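Local coordinates for protein UDP-N-Acetylglucosamine 2-Epimerase (Thermus thermophilus, PDB 1V4V) that probably catalyses the reversible epimerisation of UDP-N-acetylglucosamine at carbon 2 of the sugar, giving UDP-N-acetylmannosamine, at residues S53-Q58 with V182-K187; L10-G13 with E17-K20; E226-L231 with V327-L332; A274-V279 with R340-K345. All blocks are in the same frame, centred on the assembly; numbering follows the deposited sequence.

Contact 1 of 4, residues S53-Q58 with V182-K187; sequences SLFGIQ and VLLAAK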
loop_
_atom_site.group_PDB
_atom_site.type_symbol
_atom_site.label_atom_id
_atom_site.label_comp_id
_atom_site.label_asym_id
_atom_site.label_seq_id
_atom_site.Cartn_x
_atom_site.Cartn_y
_atom_site.Cartn_z
ATOM N N SER A 53 2.997 -28.608 11.669
ATOM C CA SER A 53 3.586 -29.784 12.309
ATOM C C SER A 53 4.522 -30.556 11.392
ATOM O O SER A 53 5.602 -30.972 11.816
ATOM C CB SER A 53 2.489 -30.722 12.819
ATOM O OG SER A 53 1.775 -30.134 13.892
ATOM N N LEU A 54 4.110 -30.756 10.143
ATOM C CA LEU A 54 4.933 -31.482 9.180
ATOM C C LEU A 54 6.337 -30.918 9.111
ATOM O O LEU A 54 7.307 -31.665 9.022
ATOM C CB LEU A 54 4.333 -31.420 7.771
ATOM C CG LEU A 54 5.293 -31.920 6.674
ATOM C CD1 LEU A 54 5.428 -33.435 6.765
ATOM C CD2 LEU A 54 4.796 -31.520 5.301
ATOM N N PHE A 55 6.443 -29.594 9.148
ATOM C CA PHE A 55 7.742 -28.941 9.055
ATOM C C PHE A 55 8.427 -28.764 10.400
ATOM O O PHE A 55 9.505 -28.185 10.476
ATOM C CB PHE A 55 7.594 -27.580 8.368
ATOM C CG PHE A 55 6.763 -27.624 7.118
ATOM C CD1 PHE A 55 5.393 -27.388 7.168
ATOM C CD2 PHE A 55 7.344 -27.927 5.889
ATOM C CE1 PHE A 55 4.612 -27.452 6.014
ATOM C CE2 PHE A 55 6.574 -27.994 4.730
ATOM C CZ PHE A 55 5.204 -27.756 4.793
ATOM N N GLY A 56 7.800 -29.267 11.457
ATOM C CA GLY A 56 8.381 -29.150 12.783
ATOM C C GLY A 56 8.412 -27.717 13.283
ATOM O O GLY A 56 9.402 -27.278 13.873
ATOM N N ILE A 57 7.321 -26.994 13.053
ATOM C CA ILE A 57 7.206 -25.597 13.468
ATOM C C ILE A 57 5.989 -25.395 14.367
ATOM O O ILE A 57 4.926 -25.966 14.129
ATOM C CB ILE A 57 7.078 -24.668 12.229
ATOM C CG1 ILE A 57 8.351 -24.748 11.387
ATOM C CG2 ILE A 57 6.834 -23.221 12.667
ATOM C CD1 ILE A 57 8.254 -24.027 10.053
ATOM N N GLN A 58 6.157 -24.583 15.406
ATOM C CA GLN A 58 5.078 -24.283 16.344
ATOM C C GLN A 58 4.877 -22.772 16.301
ATOM O O GLN A 58 5.832 -22.037 16.055
ATOM C CB GLN A 58 5.481 -24.691 17.763
ATOM C CG GLN A 58 6.434 -25.879 17.822
ATOM C CD GLN A 58 5.840 -27.146 17.243
ATOM O OE1 GLN A 58 6.555 -28.115 16.976
ATOM N NE2 GLN A 58 4.523 -27.153 17.057
ATOM N N VAL A 182 8.121 -28.153 -1.235
ATOM C CA VAL A 182 7.886 -29.511 -1.710
ATOM C C VAL A 182 9.056 -30.405 -1.310
ATOM O O VAL A 182 8.854 -31.504 -0.801
ATOM C CB VAL A 182 7.719 -29.556 -3.246
ATOM C CG1 VAL A 182 7.415 -30.985 -3.694
ATOM C CG2 VAL A 182 6.588 -28.631 -3.669
ATOM N N LEU A 183 10.276 -29.927 -1.540
ATOM C CA LEU A 183 11.480 -30.677 -1.194
ATOM C C LEU A 183 11.495 -31.009 0.294
ATOM O O LEU A 183 11.861 -32.119 0.691
ATOM C CB LEU A 183 12.729 -29.873 -1.554
ATOM C CG LEU A 183 13.005 -29.666 -3.045
ATOM C CD1 LEU A 183 14.146 -28.674 -3.230
ATOM C CD2 LEU A 183 13.351 -31.004 -3.685
ATOM N N LEU A 184 11.095 -30.042 1.114
ATOM C CA LEU A 184 11.050 -30.231 2.561
ATOM C C LEU A 184 9.964 -31.240 2.935
ATOM O O LEU A 184 10.190 -32.142 3.746
ATOM C CB LEU A 184 10.779 -28.890 3.252
ATOM C CG LEU A 184 10.636 -28.879 4.777
ATOM C CD1 LEU A 184 11.865 -29.500 5.423
ATOM C CD2 LEU A 184 10.447 -27.444 5.253
ATOM N N ALA A 185 8.786 -31.086 2.340
ATOM C CA ALA A 185 7.673 -31.981 2.619
ATOM C C ALA A 185 8.033 -33.415 2.240
ATOM O O ALA A 185 7.670 -34.360 2.943
ATOM C CB ALA A 185 6.433 -31.533 1.856
ATOM N N ALA A 186 8.756 -33.573 1.134
ATOM C CA ALA A 186 9.147 -34.905 0.679
ATOM C C ALA A 186 10.099 -35.553 1.677
ATOM O O ALA A 186 9.979 -36.739 1.988
ATOM C CB ALA A 186 9.807 -34.820 -0.684
ATOM N N LYS A 187 11.042 -34.761 2.175
ATOM C CA LYS A 187 12.024 -35.245 3.134
ATOM C C LYS A 187 11.403 -35.623 4.475
ATOM O O LYS A 187 11.753 -36.647 5.061
ATOM C CB LYS A 187 13.101 -34.179 3.354
ATOM C CG LYS A 187 14.100 -34.532 4.441
ATOM C CD LYS A 187 15.100 -33.413 4.670
ATOM C CE LYS A 187 16.023 -33.751 5.830
ATOM N NZ LYS A 187 15.255 -33.997 7.085
#
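The bond from Gly56 N to Ser53 O, 2.8 Å long, closes the type I turn whose middle residues, Leu54 and Phe55, meet Ala185 and Leu184 of the helix segment 182-187. It is part of a Schellman motif: Gly56, with positive phi, takes the chain out of helix 45-53. This polar bond lies within its own segment, while the meeting with the helix is apolar. Phe55 presents its ring edge to Leu184, whose CG lies in the plane of the ring, 3.6 Å from Phe55 CD2. Leu184 CD2 comes closer still to the same ring carbon, nearer than carbons usually pack, and the exact setting of that methyl is therefore doubtful. Leu54 works on two sides at once. Its CD2 stands 3.8 Å above one face of the Phe55 ring, displaced toward the rim, and also touches Ala185 CB at 3.8 Å. With CG turned anti to the backbone N (chi1 168°), Leu54 can send that methyl into the angle between the ring and the helix. The small side chain of Ala185 is consistent with the close approach of the turn, Phe55 CA lying 7.1 Å from Ala185 CA. Phe55 also rests on Ala22 of helix 15-29, and Leu184 on Leu26. Helix 177-188 follows the last strand of the first parallel sheet and precedes the first strand of the second, and Ala185 and Ala186 also pack against helix 265-273. A turn of one Rossmann-like domain is thus set against the connecting helix, at the junction between the two domains of a GT-B fold.

Contact 2 of 4, residues L10-G13 with E17-K20; sequences LAFG and EATK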
loop_
_atom_site.group_PDB
_atom_site.type_symbol
_atom_site.label_atom_id
_atom_site.label_comp_id
_atom_site.label_asym_id
_atom_site.label_seq_id
_atom_site.Cartn_x
_atom_site.Cartn_y
_atom_site.Cartn_z
ATOM N N LEU A 10 7.179 -14.036 11.441
ATOM C CA LEU A 10 6.511 -14.419 10.203
ATOM C C LEU A 10 5.034 -14.454 10.565
ATOM O O LEU A 10 4.623 -15.218 11.435
ATOM C CB LEU A 10 6.962 -15.805 9.727
ATOM C CG LEU A 10 8.404 -15.925 9.244
ATOM C CD1 LEU A 10 9.351 -15.912 10.438
ATOM C CD2 LEU A 10 8.563 -17.225 8.465
ATOM N N ALA A 11 4.243 -13.615 9.907
ATOM C CA ALA A 11 2.818 -13.542 10.182
ATOM C C ALA A 11 1.997 -14.030 8.995
ATOM O O ALA A 11 2.119 -13.500 7.897
ATOM C CB ALA A 11 2.442 -12.108 10.522
ATOM N N PHE A 12 1.171 -15.044 9.228
ATOM C CA PHE A 12 0.319 -15.612 8.184
ATOM C C PHE A 12 -0.873 -16.311 8.827
ATOM O O PHE A 12 -0.854 -16.598 10.028
ATOM C CB PHE A 12 1.130 -16.576 7.319
ATOM C CG PHE A 12 1.889 -17.606 8.103
ATOM C CD1 PHE A 12 1.259 -18.760 8.556
ATOM C CD2 PHE A 12 3.235 -17.411 8.406
ATOM C CE1 PHE A 12 1.959 -19.710 9.301
ATOM C CE2 PHE A 12 3.946 -18.356 9.151
ATOM C CZ PHE A 12 3.308 -19.507 9.599
ATOM N N GLY A 13 -1.913 -16.589 8.044
ATOM C CA GLY A 13 -3.088 -17.219 8.620
ATOM C C GLY A 13 -3.778 -18.334 7.850
ATOM O O GLY A 13 -4.865 -18.752 8.236
ATOM N N GLU A 17 -0.235 -20.360 2.925
ATOM C CA GLU A 17 0.769 -19.380 3.315
ATOM C C GLU A 17 1.805 -20.056 4.209
ATOM O O GLU A 17 3.003 -19.871 4.031
ATOM C CB GLU A 17 0.108 -18.208 4.048
ATOM C CG GLU A 17 -0.941 -17.474 3.205
ATOM C CD GLU A 17 -1.617 -16.332 3.950
ATOM O OE1 GLU A 17 -1.627 -16.344 5.199
ATOM O OE2 GLU A 17 -2.159 -15.425 3.280
ATOM N N ALA A 18 1.337 -20.855 5.160
ATOM C CA ALA A 18 2.234 -21.554 6.072
ATOM C C ALA A 18 3.234 -22.407 5.289
ATOM O O ALA A 18 4.427 -22.435 5.595
ATOM C CB ALA A 18 1.422 -22.429 7.031
ATOM N N THR A 19 2.737 -23.094 4.267
ATOM C CA THR A 19 3.576 -23.950 3.439
ATOM C C THR A 19 4.699 -23.178 2.763
ATOM O O THR A 19 5.844 -23.620 2.751
ATOM C CB THR A 19 2.737 -24.655 2.346
ATOM O OG1 THR A 19 1.775 -25.516 2.969
ATOM C CG2 THR A 19 3.629 -25.477 1.431
ATOM N N LYS A 20 4.373 -22.020 2.200
ATOM C CA LYS A 20 5.375 -21.217 1.514
ATOM C C LYS A 20 6.314 -20.492 2.477
ATOM O O LYS A 20 7.420 -20.107 2.097
ATOM C CB LYS A 20 4.693 -20.205 0.593
ATOM C CG LYS A 20 3.911 -20.852 -0.545
ATOM C CD LYS A 20 3.294 -19.804 -1.452
ATOM C CE LYS A 20 2.481 -20.443 -2.574
ATOM N NZ LYS A 20 3.312 -21.338 -3.417
#
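Phe12 ends strand 6-12 and Glu17 stands in the first turn of helix 15-29, their CA atoms 6.2 Å apart, so that the chain passes from sheet to helix within a few residues and the two elements lie against each other at once. The chain leaves the strand at Gly13, whose N-H is met by a side chain of the helix. Glu17 OE1 accepts it at 2.9 Å from Gly13 N, in a nearly straight bond (166°) that approaches almost along the C-O axis of the carboxylate. The Glu17 chain, extended beyond CG, reaches back to the end of the strand, its CB resting 3.8 Å from Phe12 CB. The same OE1 takes a weak second bond from Thr14 N, so one oxygen spans the start of the loop. With an alanine at Glu17, the N-H of Gly13 would probably lose this acceptor and the turn between strand and helix its brace. Phe12 faces the helix in a different way. Its CG sits in the crowded position between the backbone N and the carbonyl carbon (chi1 51°), which turns one face of the ring to Ala18. Ala18 CA lies over that face, 4.1 Å from the ring centroid, in a CH-pi contact, while its CB reaches Phe12 CE1 at 3.6 Å. Leu48 and Leu52 of helix 45-53 touch both Phe12 and Ala18, burying the pair further. The arrangement is that of the opening beta-alpha-beta unit of a Rossmann-like domain, in which helix 15-29 packs on the sheet between strands 6-12 and 34-40.

Contact 3 of 4, residues E226-L231 with V327-L332; sequences EAFPHL and VVKGLL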
loop_
_atom_site.group_PDB
_atom_site.type_symbol
_atom_site.label_atom_id
_atom_site.label_comp_id
_atom_site.label_asym_id
_atom_site.label_seq_id
_atom_site.Cartn_x
_atom_site.Cartn_y
_atom_site.Cartn_z
ATOM N N GLU A 226 0.268 -53.185 -17.839
ATOM C CA GLU A 226 0.487 -54.541 -18.324
ATOM C C GLU A 226 1.808 -54.661 -19.087
ATOM O O GLU A 226 2.435 -55.721 -19.099
ATOM C CB GLU A 226 -0.682 -54.961 -19.213
ATOM C CG GLU A 226 -2.007 -54.963 -18.475
ATOM C CD GLU A 226 -3.181 -55.259 -19.381
ATOM O OE1 GLU A 226 -3.331 -54.560 -20.405
ATOM O OE2 GLU A 226 -3.956 -56.185 -19.062
ATOM N N ALA A 227 2.240 -53.565 -19.703
ATOM C CA ALA A 227 3.488 -53.566 -20.465
ATOM C C ALA A 227 4.734 -53.418 -19.588
ATOM O O ALA A 227 5.853 -53.656 -20.053
ATOM C CB ALA A 227 3.461 -52.445 -21.516
ATOM N N PHE A 228 4.539 -53.016 -18.333
ATOM C CA PHE A 228 5.640 -52.818 -17.386
ATOM C C PHE A 228 5.341 -53.516 -16.063
ATOM O O PHE A 228 5.146 -52.868 -15.036
ATOM C CB PHE A 228 5.841 -51.320 -17.140
ATOM C CG PHE A 228 6.293 -50.579 -18.354
ATOM C CD1 PHE A 228 7.636 -50.565 -18.709
ATOM C CD2 PHE A 228 5.369 -49.951 -19.181
ATOM C CE1 PHE A 228 8.053 -49.932 -19.881
ATOM C CE2 PHE A 228 5.778 -49.318 -20.354
ATOM C CZ PHE A 228 7.118 -49.313 -20.700
ATOM N N PRO A 229 5.310 -54.854 -16.073
ATOM C CA PRO A 229 5.029 -55.650 -14.876
ATOM C C PRO A 229 5.953 -55.412 -13.686
ATOM O O PRO A 229 5.566 -55.651 -12.548
ATOM C CB PRO A 229 5.102 -57.092 -15.393
ATOM C CG PRO A 229 6.045 -56.998 -16.552
ATOM C CD PRO A 229 5.592 -55.727 -17.226
ATOM N N HIS A 230 7.169 -54.941 -13.939
ATOM C CA HIS A 230 8.113 -54.708 -12.850
ATOM C C HIS A 230 7.957 -53.360 -12.164
ATOM O O HIS A 230 8.651 -53.073 -11.187
ATOM C CB HIS A 230 9.551 -54.856 -13.352
ATOM C CG HIS A 230 9.878 -56.228 -13.844
ATOM N ND1 HIS A 230 9.617 -57.364 -13.104
ATOM C CD2 HIS A 230 10.453 -56.653 -14.992
ATOM C CE1 HIS A 230 10.016 -58.424 -13.777
ATOM N NE2 HIS A 230 10.528 -58.022 -14.928
ATOM N N LEU A 231 7.059 -52.526 -12.681
ATOM C CA LEU A 231 6.810 -51.217 -12.089
ATOM C C LEU A 231 5.490 -51.248 -11.345
ATOM O O LEU A 231 4.572 -51.965 -11.728
ATOM C CB LEU A 231 6.714 -50.135 -13.174
ATOM C CG LEU A 231 7.890 -49.968 -14.128
ATOM C CD1 LEU A 231 7.614 -48.783 -15.058
ATOM C CD2 LEU A 231 9.157 -49.740 -13.340
ATOM N N VAL A 327 2.921 -42.604 -25.767
ATOM C CA VAL A 327 3.814 -41.641 -25.126
ATOM C C VAL A 327 4.378 -42.141 -23.800
ATOM O O VAL A 327 5.581 -42.056 -23.552
ATOM C CB VAL A 327 3.095 -40.293 -24.901
ATOM C CG1 VAL A 327 3.940 -39.375 -24.030
ATOM C CG2 VAL A 327 2.827 -39.630 -26.258
ATOM N N VAL A 328 3.514 -42.660 -22.940
ATOM C CA VAL A 328 3.984 -43.138 -21.645
ATOM C C VAL A 328 4.897 -44.353 -21.798
ATOM O O VAL A 328 5.947 -44.437 -21.157
ATOM C CB VAL A 328 2.788 -43.462 -20.721
ATOM C CG1 VAL A 328 3.278 -44.026 -19.393
ATOM C CG2 VAL A 328 1.984 -42.180 -20.471
ATOM N N LYS A 329 4.512 -45.292 -22.652
ATOM C CA LYS A 329 5.340 -46.479 -22.852
ATOM C C LYS A 329 6.689 -46.060 -23.447
ATOM O O LYS A 329 7.741 -46.534 -23.022
ATOM C CB LYS A 329 4.638 -47.476 -23.782
ATOM C CG LYS A 329 5.479 -48.713 -24.111
ATOM C CD LYS A 329 4.678 -49.711 -24.947
ATOM C CE LYS A 329 5.485 -50.968 -25.254
ATOM N NZ LYS A 329 6.657 -50.691 -26.127
ATOM N N GLY A 330 6.651 -45.161 -24.424
ATOM C CA GLY A 330 7.881 -44.697 -25.049
ATOM C C GLY A 330 8.824 -44.029 -24.063
ATOM O O GLY A 330 10.034 -44.266 -24.081
ATOM N N LEU A 331 8.273 -43.194 -23.191
ATOM C CA LEU A 331 9.076 -42.489 -22.198
ATOM C C LEU A 331 9.685 -43.452 -21.177
ATOM O O LEU A 331 10.860 -43.337 -20.830
ATOM C CB LEU A 331 8.219 -41.444 -21.476
ATOM C CG LEU A 331 8.967 -40.578 -20.457
ATOM C CD1 LEU A 331 10.077 -39.816 -21.159
ATOM C CD2 LEU A 331 8.003 -39.613 -19.786
ATOM N N LEU A 332 8.891 -44.404 -20.698
ATOM C CA LEU A 332 9.387 -45.368 -19.720
ATOM C C LEU A 332 10.496 -46.240 -20.301
ATOM O O LEU A 332 11.295 -46.814 -19.556
ATOM C CB LEU A 332 8.236 -46.235 -19.191
ATOM C CG LEU A 332 7.301 -45.489 -18.226
ATOM C CD1 LEU A 332 6.067 -46.328 -17.912
ATOM C CD2 LEU A 332 8.060 -45.143 -16.957
#
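Phe228 slides its ring beneath Leu332, whose CD1 stands over one face, 4.0 Å from the ring centroid and 18° off the normal, in a CH-pi contact. The Leu332 stem follows: its CB meets Phe228 CZ at 3.6 Å, so methyl and stem together span much of that face. Lys329, one helical turn earlier, uses different atoms. Its carbonyl O lies near the ring plane at the edge, and its CG, 3.8 Å from Phe228 CE2, belongs to an aliphatic chain crossing the Phe228 side chain at about a right angle. The charged end turns elsewhere, Lys329 NZ forming a salt bridge with Glu333. In the Rossmann-like domain built on the second parallel sheet, Phe228 lies in the loop after helix 214-227, and a type I turn leads by way of Leu231 into strand 232-236; the partner, helix 321-332, is the helix after the last strand of that sheet. Leu231 and Leu332 pass each other in opposite directions, with 4.1 Å between Leu231 CD1 and Leu332 CD1. Leu231 continues onto Leu276 and Pro199, whereas Leu332 continues onto Leu277 of strand 275-280.

Contact 4 of 4, residues A274-V279 with R340-K345; sequences ASLLLV and RMRKAK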
loop_
_atom_site.group_PDB
_atom_site.type_symbol
_atom_site.label_atom_id
_atom_site.label_comp_id
_atom_site.label_asym_id
_atom_site.label_seq_id
_atom_site.Cartn_x
_atom_site.Cartn_y
_atom_site.Cartn_z
ATOM N N ALA A 274 9.963 -40.684 -4.639
ATOM C CA ALA A 274 10.390 -42.076 -4.793
ATOM C C ALA A 274 9.975 -42.679 -6.134
ATOM O O ALA A 274 10.229 -43.855 -6.395
ATOM C CB ALA A 274 9.814 -42.921 -3.658
ATOM N N SER A 275 9.346 -41.877 -6.988
ATOM C CA SER A 275 8.873 -42.368 -8.278
ATOM C C SER A 275 9.777 -42.014 -9.454
ATOM O O SER A 275 10.509 -41.024 -9.418
ATOM C CB SER A 275 7.463 -41.837 -8.551
ATOM O OG SER A 275 6.558 -42.259 -7.540
ATOM N N LEU A 276 9.702 -42.836 -10.498
ATOM C CA LEU A 276 10.492 -42.650 -11.714
ATOM C C LEU A 276 9.799 -41.653 -12.626
ATOM O O LEU A 276 10.422 -41.038 -13.492
ATOM C CB LEU A 276 10.596 -43.969 -12.496
ATOM C CG LEU A 276 11.240 -45.224 -11.908
ATOM C CD1 LEU A 276 11.085 -46.376 -12.897
ATOM C CD2 LEU A 276 12.706 -44.975 -11.622
ATOM N N LEU A 277 8.494 -41.512 -12.433
ATOM C CA LEU A 277 7.695 -40.651 -13.291
ATOM C C LEU A 277 6.363 -40.321 -12.643
ATOM O O LEU A 277 5.831 -41.117 -11.868
ATOM C CB LEU A 277 7.431 -41.391 -14.604
ATOM C CG LEU A 277 6.397 -40.869 -15.597
ATOM C CD1 LEU A 277 6.964 -39.643 -16.296
ATOM C CD2 LEU A 277 6.050 -41.959 -16.619
ATOM N N LEU A 278 5.842 -39.141 -12.969
ATOM C CA LEU A 278 4.538 -38.692 -12.487
ATOM C C LEU A 278 3.627 -38.528 -13.699
ATOM O O LEU A 278 3.993 -37.862 -14.672
ATOM C CB LEU A 278 4.636 -37.338 -11.772
ATOM C CG LEU A 278 3.260 -36.703 -11.513
ATOM C CD1 LEU A 278 2.482 -37.567 -10.515
ATOM C CD2 LEU A 278 3.417 -35.276 -10.988
ATOM N N VAL A 279 2.455 -39.155 -13.646
ATOM C CA VAL A 279 1.464 -39.045 -14.710
ATOM C C VAL A 279 0.337 -38.229 -14.084
ATOM O O VAL A 279 -0.193 -38.604 -13.038
ATOM C CB VAL A 279 0.916 -40.427 -15.125
ATOM C CG1 VAL A 279 -0.176 -40.264 -16.187
ATOM C CG2 VAL A 279 2.052 -41.297 -15.659
ATOM N N ARG A 340 17.011 -36.457 -18.861
ATOM C CA ARG A 340 17.059 -35.062 -19.298
ATOM C C ARG A 340 16.008 -34.232 -18.571
ATOM O O ARG A 340 16.222 -33.058 -18.267
ATOM C CB ARG A 340 16.806 -34.947 -20.802
ATOM C CG ARG A 340 17.918 -35.445 -21.704
ATOM C CD ARG A 340 17.761 -34.809 -23.079
ATOM N NE ARG A 340 16.380 -34.896 -23.547
ATOM C CZ ARG A 340 15.827 -34.062 -24.424
ATOM N NH1 ARG A 340 16.536 -33.065 -24.939
ATOM N NH2 ARG A 340 14.559 -34.225 -24.780
HETATM N N MSE A 341 14.860 -34.843 -18.310
HETATM C CA MSE A 341 13.795 -34.143 -17.623
HETATM C C MSE A 341 14.175 -33.926 -16.158
HETATM O O MSE A 341 13.922 -32.858 -15.607
HETATM C CB MSE A 341 12.489 -34.933 -17.781
HETATM C CG MSE A 341 12.183 -35.211 -19.260
HETATM SE SE MSE A 341 10.531 -36.150 -19.608
HETATM C CE MSE A 341 9.456 -34.918 -18.564
ATOM N N ARG A 342 14.815 -34.917 -15.537
ATOM C CA ARG A 342 15.233 -34.780 -14.144
ATOM C C ARG A 342 16.340 -33.741 -13.990
ATOM O O ARG A 342 16.462 -33.112 -12.941
ATOM C CB ARG A 342 15.737 -36.119 -13.576
ATOM C CG ARG A 342 14.696 -37.220 -13.599
ATOM C CD ARG A 342 14.960 -38.293 -12.542
ATOM N NE ARG A 342 14.035 -39.411 -12.726
ATOM C CZ ARG A 342 14.229 -40.404 -13.590
ATOM N NH1 ARG A 342 15.326 -40.436 -14.340
ATOM N NH2 ARG A 342 13.303 -41.344 -13.737
ATOM N N LYS A 343 17.141 -33.565 -15.034
ATOM C CA LYS A 343 18.254 -32.614 -14.994
ATOM C C LYS A 343 17.893 -31.215 -15.492
ATOM O O LYS A 343 18.707 -30.294 -15.405
ATOM C CB LYS A 343 19.423 -33.134 -15.836
ATOM C CG LYS A 343 20.061 -34.416 -15.338
ATOM C CD LYS A 343 21.219 -34.780 -16.255
ATOM C CE LYS A 343 21.936 -36.032 -15.814
ATOM N NZ LYS A 343 23.159 -36.235 -16.653
ATOM N N ALA A 344 16.686 -31.055 -16.024
ATOM C CA ALA A 344 16.261 -29.757 -16.537
ATOM C C ALA A 344 16.203 -28.709 -15.431
ATOM O O ALA A 344 15.830 -29.003 -14.297
ATOM C CB ALA A 344 14.907 -29.882 -17.208
ATOM N N LYS A 345 16.585 -27.482 -15.764
ATOM C CA LYS A 345 16.565 -26.396 -14.793
ATOM C C LYS A 345 15.114 -26.069 -14.451
ATOM O O LYS A 345 14.297 -25.861 -15.345
ATOM C CB LYS A 345 17.249 -25.154 -15.378
ATOM C CG LYS A 345 17.199 -23.934 -14.471
ATOM C CD LYS A 345 17.706 -22.690 -15.178
ATOM C CE LYS A 345 17.481 -21.447 -14.323
ATOM N NZ LYS A 345 18.158 -21.549 -13.004
HETATM O O HOH W 1 12.321 -39.405 -10.640
#
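Arg342 stretches from helix 335-343 toward the bend at Leu276, and the guanidinium group meets the strand by its edge, with backbone oxygens as its targets. Arg342 NH2 gives a hydrogen bond of 2.9 Å to Leu276 O. On the acceptor side the geometry is good: the nitrogen lies in the carbonyl plane and on a lone pair. From the donor side it is less so, because the oxygen is tilted 27° out of the guanidinium plane and the N-H...O angle is 139°. The neighbouring NE points to a water, which accepts from it at 2.7 Å and donates to Ser275 O at 2.7 Å, so that two successive carbonyls are engaged, one directly and one through the water. The extended run from CG to NE carries the group this far, and rotation about the CD-NE bond (chi4 83°) sets its plane across the line of the chain. Strand 275-280 is the fourth strand, in chain order, of the parallel sheet in the second Rossmann-like domain; it turns a corner at Leu276, and the arginine binds there, tying helix 335-343 to the strand. Leucine in place of Arg342 would remove the NE and NH2 donors used here, and Leu276 O and the bridging water are likely to be left without their mate from the helix. Leu276 CB lies 4.0 Å from Arg342 NH2, a loose van der Waals approach beside the hydrogen bond, while the Leu276 side chain packs on Pro199. Arg342 also rests on Pro295, and the selenomethionine Met341 packs on Leu331 of helix 321-332.

Overall arrangement
From the N terminus, contact 2 comes first and closes the shortest loop, joining the first strand of the first sheet to the helix that follows it. Contact 1 opens later, at the end of helix 45-53, and closes more than 120 residues on, at the helix leading into the second domain. Contacts 3 and 4 both belong to the second domain, close loops of about 95 and 60 residues, and cross along the chain: 226-231 opens before 274-279, and 327-332 closes before 340-345. They also touch, Leu331 and Leu332 packing on Leu277, so the successive helices 321-332 and 335-343 pack together against strand 275-280; the centres of contacts 3 and 4 lie about 15 Å apart.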